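Local coordinates for conserved hypothetical protein (PDB 1XFJ) that probably acts as a purine nucleoside phosphorylase, cleaving inosine and methylthioadenosine with phosphate, and probably also deaminates adenosine, at residues A109-C114 and A129-W134; F24-G29 and E234-N239; C114-L119 and V163-G168. All coordinates share one frame; numbering follows the deposited sequence.

Contact 1. Residues A109-C114 and A129-W134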
# COMPACT_ATOMS: atom_id res chain seq x y z
N ALA A 109 4.46 2.97 1.89
CA ALA A 109 4.36 1.57 1.52
C ALA A 109 4.46 1.50 -0.01
O ALA A 109 3.97 2.39 -0.70
CB ALA A 109 3.02 0.98 1.97
N MSE A 110 5.11 0.45 -0.51
CA MSE A 110 5.29 0.27 -1.95
C MSE A 110 4.43 -0.87 -2.47
O MSE A 110 4.18 -1.85 -1.76
CB MSE A 110 6.74 -0.08 -2.27
CG MSE A 110 7.78 0.92 -1.84
SE MSE A 110 9.50 0.23 -2.35
CE MSE A 110 9.69 -1.12 -0.98
N ALA A 111 4.01 -0.76 -3.73
CA ALA A 111 3.19 -1.81 -4.33
C ALA A 111 3.06 -1.65 -5.84
O ALA A 111 3.34 -0.59 -6.40
CB ALA A 111 1.81 -1.81 -3.69
N ALA A 112 2.65 -2.74 -6.48
CA ALA A 112 2.44 -2.79 -7.92
C ALA A 112 1.48 -3.95 -8.14
O ALA A 112 1.79 -4.90 -8.86
CB ALA A 112 3.77 -3.04 -8.64
N ASP A 113 0.32 -3.83 -7.48
CA ASP A 113 -0.78 -4.80 -7.51
C ASP A 113 -1.26 -5.07 -6.08
O ASP A 113 -2.46 -5.14 -5.83
CB ASP A 113 -0.38 -6.13 -8.14
CG ASP A 113 -0.54 -6.14 -9.65
OD1 ASP A 113 -1.00 -5.12 -10.22
OD2 ASP A 113 -0.20 -7.17 -10.27
N CYS A 114 -0.33 -5.21 -5.14
CA CYS A 114 -0.72 -5.45 -3.76
C CYS A 114 -1.43 -4.20 -3.25
O CYS A 114 -1.27 -3.12 -3.81
CB CYS A 114 0.50 -5.80 -2.92
SG CYS A 114 1.13 -7.44 -3.35
N ALA A 129 1.12 3.53 7.21
CA ALA A 129 1.01 3.06 5.83
C ALA A 129 1.32 1.57 5.88
O ALA A 129 2.33 1.16 6.47
CB ALA A 129 2.03 3.78 4.95
N ALA A 130 0.45 0.75 5.30
CA ALA A 130 0.66 -0.69 5.31
C ALA A 130 0.68 -1.29 3.91
O ALA A 130 0.01 -0.81 3.00
CB ALA A 130 -0.42 -1.36 6.15
N HIS A 131 1.47 -2.35 3.76
CA HIS A 131 1.61 -3.06 2.50
C HIS A 131 0.84 -4.37 2.66
O HIS A 131 1.29 -5.27 3.36
CB HIS A 131 3.09 -3.36 2.23
CG HIS A 131 3.33 -4.30 1.09
ND1 HIS A 131 4.10 -5.43 1.22
CD2 HIS A 131 2.91 -4.27 -0.19
CE1 HIS A 131 4.15 -6.06 0.06
NE2 HIS A 131 3.44 -5.38 -0.82
N ALA A 132 -0.33 -4.46 2.02
CA ALA A 132 -1.15 -5.65 2.13
C ALA A 132 -1.31 -6.47 0.86
O ALA A 132 -2.28 -6.29 0.12
CB ALA A 132 -2.53 -5.29 2.68
N GLY A 133 -0.36 -7.36 0.61
CA GLY A 133 -0.47 -8.25 -0.53
C GLY A 133 -1.40 -9.34 -0.04
O GLY A 133 -1.93 -9.24 1.07
N TRP A 134 -1.62 -10.40 -0.82
CA TRP A 134 -2.52 -11.44 -0.35
C TRP A 134 -2.00 -12.12 0.91
O TRP A 134 -2.78 -12.43 1.81
CB TRP A 134 -2.77 -12.50 -1.45
CG TRP A 134 -1.60 -13.38 -1.79
CD1 TRP A 134 -0.72 -13.21 -2.82
CD2 TRP A 134 -1.19 -14.56 -1.10
NE1 TRP A 134 0.21 -14.22 -2.82
CE2 TRP A 134 -0.05 -15.06 -1.77
CE3 TRP A 134 -1.67 -15.25 0.03
CZ2 TRP A 134 0.61 -16.23 -1.36
CZ3 TRP A 134 -1.01 -16.40 0.44
CH2 TRP A 134 0.12 -16.88 -0.25
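A129 meets A109 methyl to methyl, CB of A129 lying 4.2 Å from CB of A109, where strand 126-132 packs against strand 106-111. The two strands belong to different sheets; their short stretches 109-111 and 129-132 run in roughly the same direction, 30° apart, with their axes 6.2 Å from each other. The contact is therefore sheet-on-sheet packing inside the alpha-beta-beta-alpha fold, and the small side chains allow this close approach. A130 turns its own methyl away and offers its backbone instead: CB of A109 rests 3.7 Å from O of A130. Farther along, H131 carries the contact. Its chi1 of 169° sets CG anti to the backbone N and swings the imidazole toward the 109-114 segment. There CD2 lies 3.2 Å from O of M110, approached obliquely, while the methyl of A111 borders the ring near its plane. NE2 of H131 is 3.6 Å from CB of C114, and the thiol sulfur sits obliquely to the ring, 5.0 Å from its centroid. ND1 of H131 is hydrogen-bonded to OD1 of D96, which helps to fix the rotation of the ring, and H77 meets the imidazole edge-to-face. At G133, the N-cap of helix 134-139, SG of C114 comes to 3.3 Å from CA, a tight approach made possible by the absence of a side chain. The side chain of C114 also lies about 2 Å from a bound beta-mercaptoethanol at its nearest atoms, consistent with a mixed disulfide and hence with a reagent-accessible thiol. A cysteine beside an oriented histidine, with H77 next to both, is consistent with the zinc site of the YfiH/LACC1 family.

Contact 2. Residues F24-G29 and E234-N239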
# COMPACT_ATOMS: atom_id res chain seq x y z
N PHE A 24 -1.77 8.46 -2.85
CA PHE A 24 -1.52 7.18 -3.47
C PHE A 24 -0.93 7.65 -4.80
O PHE A 24 -1.65 8.17 -5.65
CB PHE A 24 -2.83 6.42 -3.70
CG PHE A 24 -3.51 5.99 -2.43
CD1 PHE A 24 -3.01 4.92 -1.69
CD2 PHE A 24 -4.64 6.66 -1.98
CE1 PHE A 24 -3.64 4.53 -0.50
CE2 PHE A 24 -5.27 6.28 -0.79
CZ PHE A 24 -4.77 5.21 -0.05
N PHE A 25 0.38 7.51 -4.96
CA PHE A 25 1.02 7.98 -6.18
C PHE A 25 0.81 7.08 -7.38
O PHE A 25 0.43 5.91 -7.25
CB PHE A 25 2.52 8.19 -5.91
CG PHE A 25 2.79 9.32 -4.97
CD1 PHE A 25 2.80 10.63 -5.44
CD2 PHE A 25 2.95 9.09 -3.61
CE1 PHE A 25 2.96 11.71 -4.57
CE2 PHE A 25 3.11 10.16 -2.72
CZ PHE A 25 3.11 11.47 -3.20
N THR A 26 1.03 7.65 -8.56
CA THR A 26 0.89 6.93 -9.81
C THR A 26 2.28 6.69 -10.38
O THR A 26 3.29 6.95 -9.71
CB THR A 26 0.05 7.72 -10.85
OG1 THR A 26 0.81 8.84 -11.33
CG2 THR A 26 -1.24 8.23 -10.21
N ARG A 27 2.34 6.20 -11.62
CA ARG A 27 3.62 5.94 -12.27
C ARG A 27 4.16 7.20 -12.93
O ARG A 27 5.30 7.24 -13.37
CB ARG A 27 3.44 4.85 -13.33
CG ARG A 27 2.60 5.29 -14.52
CD ARG A 27 2.47 4.17 -15.54
NE ARG A 27 3.78 3.71 -16.00
CZ ARG A 27 3.97 2.60 -16.71
NH1 ARG A 27 2.93 1.85 -17.03
NH2 ARG A 27 5.19 2.25 -17.08
N GLN A 28 3.33 8.25 -12.98
CA GLN A 28 3.72 9.50 -13.62
C GLN A 28 4.40 10.55 -12.74
O GLN A 28 4.16 10.61 -11.53
CB GLN A 28 2.49 10.12 -14.29
CG GLN A 28 2.00 9.35 -15.51
CD GLN A 28 0.84 10.03 -16.22
OE1 GLN A 28 0.72 11.25 -16.21
NE2 GLN A 28 -0.02 9.23 -16.86
N GLY A 29 5.26 11.36 -13.36
CA GLY A 29 5.95 12.42 -12.65
C GLY A 29 7.40 12.19 -12.26
O GLY A 29 8.02 13.08 -11.67
N GLU A 234 -1.89 3.28 -17.98
CA GLU A 234 -1.64 4.71 -18.15
C GLU A 234 -1.16 5.32 -16.84
O GLU A 234 -0.31 6.22 -16.82
CB GLU A 234 -2.92 5.41 -18.60
CG GLU A 234 -2.84 6.94 -18.65
CD GLU A 234 -4.19 7.60 -18.87
OE1 GLU A 234 -5.18 6.87 -19.12
OE2 GLU A 234 -4.27 8.85 -18.81
N TRP A 235 -1.71 4.82 -15.73
CA TRP A 235 -1.40 5.36 -14.42
C TRP A 235 -0.66 4.48 -13.43
O TRP A 235 -0.05 5.00 -12.49
CB TRP A 235 -2.70 5.83 -13.75
CG TRP A 235 -3.43 6.87 -14.51
CD1 TRP A 235 -4.57 6.71 -15.24
CD2 TRP A 235 -3.07 8.25 -14.62
NE1 TRP A 235 -4.95 7.91 -15.80
CE2 TRP A 235 -4.04 8.87 -15.44
CE3 TRP A 235 -2.01 9.02 -14.11
CZ2 TRP A 235 -3.99 10.23 -15.76
CZ3 TRP A 235 -1.96 10.37 -14.43
CH2 TRP A 235 -2.95 10.96 -15.24
N PHE A 236 -0.69 3.17 -13.61
CA PHE A 236 -0.04 2.30 -12.62
C PHE A 236 0.86 1.19 -13.12
O PHE A 236 0.66 0.65 -14.21
CB PHE A 236 -1.12 1.67 -11.74
CG PHE A 236 -2.10 2.66 -11.17
CD1 PHE A 236 -1.70 3.60 -10.23
CD2 PHE A 236 -3.42 2.67 -11.60
CE1 PHE A 236 -2.59 4.55 -9.73
CE2 PHE A 236 -4.33 3.61 -11.11
CZ PHE A 236 -3.92 4.55 -10.17
N PHE A 237 1.87 0.86 -12.31
CA PHE A 237 2.78 -0.24 -12.59
C PHE A 237 1.97 -1.45 -12.15
O PHE A 237 1.07 -1.32 -11.32
CB PHE A 237 4.04 -0.16 -11.73
CG PHE A 237 4.93 1.01 -12.02
CD1 PHE A 237 5.47 1.19 -13.29
CD2 PHE A 237 5.26 1.91 -11.02
CE1 PHE A 237 6.32 2.26 -13.55
CE2 PHE A 237 6.11 2.98 -11.27
CZ PHE A 237 6.64 3.16 -12.54
N SER A 238 2.28 -2.63 -12.68
CA SER A 238 1.56 -3.84 -12.31
C SER A 238 2.41 -5.10 -12.46
O SER A 238 2.87 -5.42 -13.55
CB SER A 238 0.30 -3.98 -13.17
OG SER A 238 -0.33 -5.23 -12.94
N ASN A 239 2.61 -5.81 -11.35
CA ASN A 239 3.39 -7.04 -11.36
C ASN A 239 2.73 -8.08 -12.27
O ASN A 239 3.41 -8.80 -13.01
CB ASN A 239 3.51 -7.58 -9.93
CG ASN A 239 4.10 -8.98 -9.88
OD1 ASN A 239 5.18 -9.25 -10.41
ND2 ASN A 239 3.39 -9.89 -9.23
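With a chi1 of 68°, R27 tucks CG between its backbone N and carbonyl carbon and directs it past O of W235, 3.4 Å from CG. The backbone sets CB of R27 over the centre of the F237 ring, 3.8 Å from its centroid, in a CH-pi contact. A bend at chi3 (-57°) then brings the guanidinium obliquely to that ring, CD1 of F237 lying over one of its faces and NH2 of R27 standing 3.7 Å from CE1 of F237, while NH1 is hydrogen-bonded to O of E233. The backbone N of R27 donates to O of W235 at 2.8 Å. Just before it, T26 takes part in an ST turn, its OG1 accepting from N of Q28; this turn follows strand 20-25, in the five-stranded sheet of the alpha-beta-beta-alpha fold, and meets the irregular loop that leads into helix 239-244. T26 CB also presses on O of W235 at 3.2 Å. Q28 extends beyond CG so that its amide lies almost flat over the six-membered part of the W235 indole, the planes 16° apart and NE2 3.3 Å from CZ3. The same NE2 donates to O of E234 at 3.0 Å, from above the carbonyl plane but within the plane of its own amide. R227 makes a cation-pi contact with this indole.

Contact 3. Residues C114-L119 and V163-G168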
# COMPACT_ATOMS: atom_id res chain seq x y z
N CYS A 114 -0.33 -5.21 -5.14
CA CYS A 114 -0.72 -5.45 -3.76
C CYS A 114 -1.43 -4.20 -3.25
O CYS A 114 -1.27 -3.12 -3.81
CB CYS A 114 0.50 -5.80 -2.92
SG CYS A 114 1.13 -7.44 -3.35
N ALA A 115 -2.20 -4.35 -2.19
CA ALA A 115 -2.97 -3.23 -1.66
C ALA A 115 -2.32 -2.36 -0.60
O ALA A 115 -1.98 -2.84 0.48
CB ALA A 115 -4.31 -3.75 -1.13
N PRO A 116 -2.11 -1.07 -0.91
CA PRO A 116 -1.50 -0.19 0.07
C PRO A 116 -2.64 0.33 0.95
O PRO A 116 -3.75 0.54 0.46
CB PRO A 116 -0.89 0.92 -0.79
CG PRO A 116 -1.88 1.04 -1.90
CD PRO A 116 -2.22 -0.41 -2.23
N VAL A 117 -2.38 0.50 2.24
CA VAL A 117 -3.41 0.99 3.14
C VAL A 117 -2.89 2.15 3.97
O VAL A 117 -1.84 2.05 4.60
CB VAL A 117 -3.90 -0.12 4.10
CG1 VAL A 117 -5.09 0.38 4.91
CG2 VAL A 117 -4.28 -1.36 3.31
N LEU A 118 -3.63 3.26 3.95
CA LEU A 118 -3.26 4.43 4.73
C LEU A 118 -4.28 4.56 5.85
O LEU A 118 -5.49 4.55 5.61
CB LEU A 118 -3.27 5.67 3.84
CG LEU A 118 -2.32 5.62 2.64
CD1 LEU A 118 -2.41 6.92 1.85
CD2 LEU A 118 -0.89 5.39 3.12
N LEU A 119 -3.78 4.68 7.08
CA LEU A 119 -4.66 4.79 8.24
C LEU A 119 -4.29 5.99 9.09
O LEU A 119 -3.16 6.46 9.07
CB LEU A 119 -4.56 3.54 9.11
CG LEU A 119 -4.78 2.18 8.46
CD1 LEU A 119 -3.46 1.64 7.94
CD2 LEU A 119 -5.37 1.21 9.49
N VAL A 163 -7.96 1.94 1.36
CA VAL A 163 -7.20 1.04 0.51
C VAL A 163 -6.95 1.79 -0.80
O VAL A 163 -7.87 2.35 -1.38
CB VAL A 163 -8.01 -0.25 0.22
CG1 VAL A 163 -7.16 -1.23 -0.58
CG2 VAL A 163 -8.44 -0.88 1.54
N GLY A 164 -5.70 1.78 -1.26
CA GLY A 164 -5.38 2.49 -2.49
C GLY A 164 -5.44 1.67 -3.75
O GLY A 164 -6.04 0.59 -3.77
N PRO A 165 -4.83 2.16 -4.84
CA PRO A 165 -4.83 1.43 -6.11
C PRO A 165 -4.20 0.06 -5.90
O PRO A 165 -3.20 -0.06 -5.19
CB PRO A 165 -3.99 2.32 -7.02
CG PRO A 165 -4.17 3.70 -6.44
CD PRO A 165 -4.09 3.42 -4.96
N CYS A 166 -4.78 -0.96 -6.50
CA CYS A 166 -4.26 -2.32 -6.38
C CYS A 166 -4.88 -3.14 -7.50
O CYS A 166 -5.67 -2.62 -8.29
CB CYS A 166 -4.62 -2.91 -5.01
SG CYS A 166 -6.39 -3.14 -4.70
N ILE A 167 -4.52 -4.42 -7.59
CA ILE A 167 -5.09 -5.25 -8.63
C ILE A 167 -6.56 -5.49 -8.29
O ILE A 167 -6.89 -5.94 -7.19
CB ILE A 167 -4.29 -6.57 -8.79
CG1 ILE A 167 -4.77 -7.32 -10.03
CG2 ILE A 167 -4.40 -7.40 -7.52
CD1 ILE A 167 -3.84 -8.44 -10.46
N GLY A 168 -7.43 -5.17 -9.23
CA GLY A 168 -8.86 -5.30 -9.01
C GLY A 168 -9.48 -6.68 -9.17
O GLY A 168 -8.86 -7.58 -9.74
O HOH W 1 -0.71 -1.60 -6.01
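P116 and G164 are joined by a nearly straight backbone hydrogen bond, N of G164 to O of P116 at 2.9 Å, and around it the contact is densely packed. CA of V163 approaches the same carbonyl in a C-H...O contact, so one oxygen receives both. Next along, V117 and V163 form an antiparallel non-hydrogen-bonded pair with their CA atoms 4.6 Å apart, and both side chains point to the face covered by V210 of helix 206-216. V163 has CG1 anti to its backbone N (chi1 -175°), which lays that methyl against CB of A115 at 3.8 Å. On the same small methyl of A115 rests CB of C166, 4.0 Å away. The proline ring of P116 wedges in as well, its CD 3.1 Å from O of P165, while F24 touches both prolines, P116 and P165, from the neighbouring sheet.

Toward C114 the two segments part. O of C114 and O of P165 are both acceptors and face each other 3.9 Å apart; a single water bridges them, donating to O of C114 at 2.7 Å and to O of P165 at 3.0 Å, and so satisfies two carbonyls that could not bond directly. C114 itself is partly exposed; its CB points away from 163-168, and the side chain touches H77. Direct backbone pairing thus gives way to water near C114, whose side chain lies by a bound beta-mercaptoethanol. Inward from there, the V117-V163 pair with its flanking hydrogen bonds is the antiparallel ladder that joins strands 115-121 and 160-163 in the six-stranded mixed sheet of the alpha-beta-beta-alpha fold.

How the contacts relate
Contacts 1 and 3 lie in the core and share C114, while contact 2 is only partly buried. Strand 115-121 ties contacts 1 and 3 together, being hydrogen-bonded to strand 126-132 on one side and strand 160-163 on the other; contact 1 packs one sheet on the other, and contact 3 joins strands within a sheet. Their chemistry accordingly differs: small methyls, an imidazole and a thiol in contact 1, backbone pairing and prolines in contact 3, and aromatic, arginine and amide groups in contact 2. Contact 2 reaches the core through S238 and N239, which meet D113 and A112, and through F24 and F236, which pack on G164 and P165.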